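Local coordinates for selenium-binding protein (Sulfolobus tokodaii, PDB 2ECE) that is of unknown function but is a beta-propeller protein that may bind selenium, at residues A22-Y34 with A42-S54. Residues are numbered along the deposited sequence; the frame is centred on the assembly and turned at random.
Sequences APPEDLAYVACLY and ADFIAVVDVNPKS
Cys32 lays its CB over one face of the Phe44 ring, 3.5 Å from the ring centroid, a CH-pi contact; SG makes a separate, oblique sulfur-aromatic contact with the same ring and lies 3.9 Å from Ala46 CB. Phe44 reaches this position because its CG stands between its own backbone N and carbonyl carbon (chi1 60°), which brings the ring across to strand 27-33; a small residue such as cysteine suits the place against so broad a ring. Tyr34 meets the same ring obliquely, the planes 43° apart, while the edge of the tyrosine receives Ala42 O near its plane. Beside them Asp43 turns its carboxylate toward the backbone where strand 27-33 ends, and OD1 accepts Tyr34 N at 2.9 Å from above the carboxylate plane, as OD2 takes Thr35 OG1 and Leu73 N. With an alanine here, these three donors would probably lose the carboxylate whose two oxygens serve them, leaving the chain after Leu33 less firmly fixed. The two strands form an antiparallel beta hairpin, with Ala28-Val48, Val30-Ala46 and Cys32-Phe44 as hydrogen-bonded pairs, in the middle of a four-stranded propeller blade that the C-terminal strand 443-449 completes, closing the ring. On the face bearing Tyr29, Val47 lies alongside the aromatic side chain, its CG2 at the ring edge 3.9 Å from Tyr29 CD1, and the phenol OH bonds to Pro117 O. On the opposite face, which carries Cys32 and Phe44, each alanine is paired with a branched valine, and Val30 CG2 and Val48 CG2 are 4.2 Å apart; Val48 also packs on Phe435 and Val437. Past the strands, Val50 CG1 rests against Glu25 CG, while that glutamate's carboxylate pairs with Arg394. Asp26 and Asn51 run side by side, carboxylate and amide almost coplanar, yet Asn51 ND2 to Asp26 OD1, at 3.0 Å, is a weak, bent bond.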
loop_
_atom_site.group_PDB
_atom_site.type_symbol
_atom_site.label_atom_id
_atom_site.label_comp_id
_atom_site.label_asym_id
_atom_site.label_seq_id
_atom_site.Cartn_x
_atom_site.Cartn_y
_atom_site.Cartn_z
ATOM N N ALA A 22 12.652 -16.213 -9.629
ATOM C CA ALA A 22 11.834 -17.285 -9.062
ATOM C C ALA A 22 10.556 -17.486 -9.881
ATOM O O ALA A 22 10.165 -16.614 -10.647
ATOM C CB ALA A 22 11.487 -16.965 -7.618
ATOM N N PRO A 23 9.888 -18.642 -9.721
ATOM C CA PRO A 23 8.653 -18.960 -10.448
ATOM C C PRO A 23 7.575 -17.888 -10.281
ATOM O O PRO A 23 7.459 -17.277 -9.215
ATOM C CB PRO A 23 8.228 -20.292 -9.836
ATOM C CG PRO A 23 9.530 -20.907 -9.417
ATOM C CD PRO A 23 10.241 -19.737 -8.801
ATOM N N PRO A 24 6.761 -17.660 -11.328
ATOM C CA PRO A 24 5.690 -16.658 -11.300
ATOM C C PRO A 24 4.631 -16.989 -10.249
ATOM O O PRO A 24 4.584 -18.107 -9.736
ATOM C CB PRO A 24 5.106 -16.722 -12.716
ATOM C CG PRO A 24 6.195 -17.358 -13.537
ATOM C CD PRO A 24 6.742 -18.397 -12.603
ATOM N N GLU A 25 3.776 -16.015 -9.949
ATOM C CA GLU A 25 2.707 -16.195 -8.968
ATOM C C GLU A 25 1.531 -16.990 -9.549
ATOM O O GLU A 25 1.178 -16.817 -10.711
ATOM C CB GLU A 25 2.200 -14.826 -8.489
ATOM C CG GLU A 25 1.434 -14.013 -9.538
ATOM C CD GLU A 25 2.332 -13.275 -10.526
ATOM O OE1 GLU A 25 3.567 -13.463 -10.481
ATOM O OE2 GLU A 25 1.801 -12.500 -11.356
ATOM N N ASP A 26 0.930 -17.857 -8.734
ATOM C CA ASP A 26 -0.224 -18.654 -9.152
ATOM C C ASP A 26 -1.523 -18.016 -8.658
ATOM O O ASP A 26 -2.580 -18.175 -9.272
ATOM C CB ASP A 26 -0.172 -20.072 -8.571
ATOM C CG ASP A 26 0.803 -20.974 -9.290
ATOM O OD1 ASP A 26 0.887 -20.896 -10.536
ATOM O OD2 ASP A 26 1.472 -21.781 -8.605
ATOM N N LEU A 27 -1.433 -17.296 -7.540
ATOM C CA LEU A 27 -2.608 -16.681 -6.936
ATOM C C LEU A 27 -2.386 -15.253 -6.495
ATOM O O LEU A 27 -1.257 -14.805 -6.313
ATOM C CB LEU A 27 -3.043 -17.481 -5.706
ATOM C CG LEU A 27 -3.253 -18.979 -5.856
ATOM C CD1 LEU A 27 -3.201 -19.627 -4.477
ATOM C CD2 LEU A 27 -4.580 -19.246 -6.559
ATOM N N ALA A 28 -3.499 -14.555 -6.295
ATOM C CA ALA A 28 -3.488 -13.176 -5.838
ATOM C C ALA A 28 -4.506 -13.055 -4.714
ATOM O O ALA A 28 -5.693 -13.315 -4.906
ATOM C CB ALA A 28 -3.855 -12.238 -6.980
ATOM N N TYR A 29 -4.036 -12.695 -3.530
ATOM C CA TYR A 29 -4.922 -12.524 -2.393
ATOM C C TYR A 29 -5.310 -11.051 -2.419
ATOM O O TYR A 29 -4.448 -10.184 -2.551
ATOM C CB TYR A 29 -4.184 -12.885 -1.101
ATOM C CG TYR A 29 -3.769 -14.342 -1.047
ATOM C CD1 TYR A 29 -4.724 -15.358 -0.974
ATOM C CD2 TYR A 29 -2.419 -14.706 -1.075
ATOM C CE1 TYR A 29 -4.347 -16.705 -0.927
ATOM C CE2 TYR A 29 -2.031 -16.048 -1.027
ATOM C CZ TYR A 29 -3.002 -17.041 -0.950
ATOM O OH TYR A 29 -2.626 -18.367 -0.875
ATOM N N VAL A 30 -6.604 -10.765 -2.306
ATOM C CA VAL A 30 -7.054 -9.381 -2.368
ATOM C C VAL A 30 -7.918 -8.973 -1.184
ATOM O O VAL A 30 -8.904 -9.638 -0.857
ATOM C CB VAL A 30 -7.841 -9.134 -3.673
ATOM C CG1 VAL A 30 -8.158 -7.650 -3.834
ATOM C CG2 VAL A 30 -7.031 -9.650 -4.868
ATOM N N ALA A 31 -7.543 -7.872 -0.544
ATOM C CA ALA A 31 -8.308 -7.371 0.587
ATOM C C ALA A 31 -9.560 -6.711 0.015
ATOM O O ALA A 31 -9.463 -5.747 -0.749
ATOM C CB ALA A 31 -7.485 -6.357 1.367
ATOM N N CYS A 32 -10.727 -7.241 0.371
ATOM C CA CYS A 32 -11.998 -6.701 -0.121
ATOM C C CYS A 32 -12.891 -6.222 1.019
ATOM O O CYS A 32 -12.863 -6.781 2.109
ATOM C CB CYS A 32 -12.734 -7.763 -0.938
ATOM S SG CYS A 32 -11.869 -8.201 -2.463
ATOM N N LEU A 33 -13.705 -5.203 0.758
ATOM C CA LEU A 33 -14.557 -4.662 1.802
ATOM C C LEU A 33 -15.962 -4.241 1.370
ATOM O O LEU A 33 -16.196 -3.878 0.217
ATOM C CB LEU A 33 -13.867 -3.455 2.442
ATOM C CG LEU A 33 -13.518 -2.324 1.458
ATOM C CD1 LEU A 33 -13.498 -0.996 2.190
ATOM C CD2 LEU A 33 -12.168 -2.604 0.801
ATOM N N TYR A 34 -16.887 -4.299 2.321
ATOM C CA TYR A 34 -18.265 -3.869 2.112
ATOM C C TYR A 34 -18.443 -2.617 2.973
ATOM O O TYR A 34 -19.472 -1.939 2.913
ATOM C CB TYR A 34 -19.246 -4.961 2.546
ATOM C CG TYR A 34 -19.471 -6.025 1.492
ATOM C CD1 TYR A 34 -20.085 -5.711 0.277
ATOM C CD2 TYR A 34 -19.069 -7.344 1.702
ATOM C CE1 TYR A 34 -20.289 -6.686 -0.702
ATOM C CE2 TYR A 34 -19.270 -8.324 0.730
ATOM C CZ TYR A 34 -19.879 -7.988 -0.464
ATOM O OH TYR A 34 -20.090 -8.948 -1.421
ATOM N N ALA A 42 -19.656 -8.733 6.138
ATOM C CA ALA A 42 -18.267 -8.633 6.564
ATOM C C ALA A 42 -17.308 -8.451 5.392
ATOM O O ALA A 42 -17.610 -8.828 4.257
ATOM C CB ALA A 42 -17.878 -9.877 7.353
ATOM N N ASP A 43 -16.157 -7.849 5.670
ATOM C CA ASP A 43 -15.140 -7.674 4.644
ATOM C C ASP A 43 -14.564 -9.080 4.464
ATOM O O ASP A 43 -14.922 -9.991 5.216
ATOM C CB ASP A 43 -14.071 -6.685 5.121
ATOM C CG ASP A 43 -14.624 -5.280 5.313
ATOM O OD1 ASP A 43 -15.776 -5.032 4.888
ATOM O OD2 ASP A 43 -13.909 -4.419 5.871
ATOM N N PHE A 44 -13.686 -9.267 3.485
ATOM C CA PHE A 44 -13.128 -10.590 3.232
ATOM C C PHE A 44 -11.865 -10.541 2.388
ATOM O O PHE A 44 -11.559 -9.532 1.756
ATOM C CB PHE A 44 -14.161 -11.459 2.500
ATOM C CG PHE A 44 -14.596 -10.890 1.166
ATOM C CD1 PHE A 44 -14.001 -11.321 -0.023
ATOM C CD2 PHE A 44 -15.600 -9.921 1.101
ATOM C CE1 PHE A 44 -14.403 -10.800 -1.258
ATOM C CE2 PHE A 44 -16.007 -9.393 -0.125
ATOM C CZ PHE A 44 -15.406 -9.835 -1.314
ATOM N N ILE A 45 -11.139 -11.652 2.389
ATOM C CA ILE A 45 -9.931 -11.783 1.585
ATOM C C ILE A 45 -10.347 -12.654 0.413
ATOM O O ILE A 45 -10.850 -13.765 0.601
ATOM C CB ILE A 45 -8.793 -12.500 2.344
ATOM C CG1 ILE A 45 -8.178 -11.560 3.386
ATOM C CG2 ILE A 45 -7.723 -12.973 1.345
ATOM C CD1 ILE A 45 -7.359 -10.424 2.787
ATOM N N ALA A 46 -10.159 -12.149 -0.797
ATOM C CA ALA A 46 -10.528 -12.921 -1.971
ATOM C C ALA A 46 -9.304 -13.622 -2.525
ATOM O O ALA A 46 -8.209 -13.053 -2.539
ATOM C CB ALA A 46 -11.128 -12.010 -3.026
ATOM N N VAL A 47 -9.490 -14.864 -2.963
ATOM C CA VAL A 47 -8.402 -15.632 -3.547
ATOM C C VAL A 47 -8.657 -15.668 -5.048
ATOM O O VAL A 47 -9.620 -16.280 -5.504
ATOM C CB VAL A 47 -8.365 -17.075 -3.003
ATOM C CG1 VAL A 47 -7.188 -17.821 -3.608
ATOM C CG2 VAL A 47 -8.252 -17.056 -1.482
ATOM N N VAL A 48 -7.796 -14.998 -5.807
ATOM C CA VAL A 48 -7.926 -14.932 -7.256
ATOM C C VAL A 48 -6.886 -15.789 -7.975
ATOM O O VAL A 48 -5.680 -15.682 -7.703
ATOM C CB VAL A 48 -7.798 -13.474 -7.755
ATOM C CG1 VAL A 48 -7.882 -13.429 -9.270
ATOM C CG2 VAL A 48 -8.904 -12.619 -7.147
ATOM N N ASP A 49 -7.370 -16.644 -8.879
ATOM C CA ASP A 49 -6.504 -17.520 -9.664
ATOM C C ASP A 49 -5.913 -16.614 -10.723
ATOM O O ASP A 49 -6.619 -16.041 -11.561
ATOM C CB ASP A 49 -7.291 -18.648 -10.342
ATOM C CG ASP A 49 -6.380 -19.719 -10.927
ATOM O OD1 ASP A 49 -5.284 -19.368 -11.424
ATOM O OD2 ASP A 49 -6.762 -20.912 -10.889
ATOM N N VAL A 50 -4.597 -16.502 -10.684
ATOM C CA VAL A 50 -3.900 -15.616 -11.576
ATOM C C VAL A 50 -2.959 -16.281 -12.596
ATOM O O VAL A 50 -2.178 -15.604 -13.265
ATOM C CB VAL A 50 -3.200 -14.549 -10.679
ATOM C CG1 VAL A 50 -1.701 -14.579 -10.818
ATOM C CG2 VAL A 50 -3.786 -13.191 -10.962
ATOM N N ASN A 51 -3.083 -17.601 -12.733
ATOM C CA ASN A 51 -2.288 -18.419 -13.663
ATOM C C ASN A 51 -3.074 -18.609 -14.972
ATOM O O ASN A 51 -4.115 -19.259 -14.978
ATOM C CB ASN A 51 -2.038 -19.793 -13.032
ATOM C CG ASN A 51 -1.083 -20.659 -13.840
ATOM O OD1 ASN A 51 -0.996 -20.553 -15.068
ATOM N ND2 ASN A 51 -0.376 -21.545 -13.146
ATOM N N PRO A 52 -2.574 -18.063 -16.097
ATOM C CA PRO A 52 -3.217 -18.158 -17.418
ATOM C C PRO A 52 -3.531 -19.574 -17.898
ATOM O O PRO A 52 -4.462 -19.783 -18.679
ATOM C CB PRO A 52 -2.218 -17.457 -18.338
ATOM C CG PRO A 52 -1.583 -16.461 -17.431
ATOM C CD PRO A 52 -1.332 -17.281 -16.195
ATOM N N LYS A 53 -2.755 -20.543 -17.428
ATOM C CA LYS A 53 -2.951 -21.929 -17.826
ATOM C C LYS A 53 -4.024 -22.640 -17.012
ATOM O O LYS A 53 -4.474 -23.727 -17.382
ATOM C CB LYS A 53 -1.632 -22.692 -17.718
ATOM C CG LYS A 53 -0.629 -22.361 -18.817
ATOM C CD LYS A 53 0.738 -22.986 -18.537
ATOM C CE LYS A 53 0.631 -24.473 -18.206
ATOM N NZ LYS A 53 0.043 -25.269 -19.323
ATOM N N SER A 54 -4.438 -22.031 -15.907
ATOM C CA SER A 54 -5.458 -22.634 -15.062
ATOM C C SER A 54 -6.842 -22.503 -15.666
ATOM O O SER A 54 -7.140 -21.534 -16.363
ATOM C CB SER A 54 -5.459 -21.990 -13.675
ATOM O OG SER A 54 -6.556 -22.470 -12.914
HETATM O O HOH W 1 0.845 -15.436 -13.192
#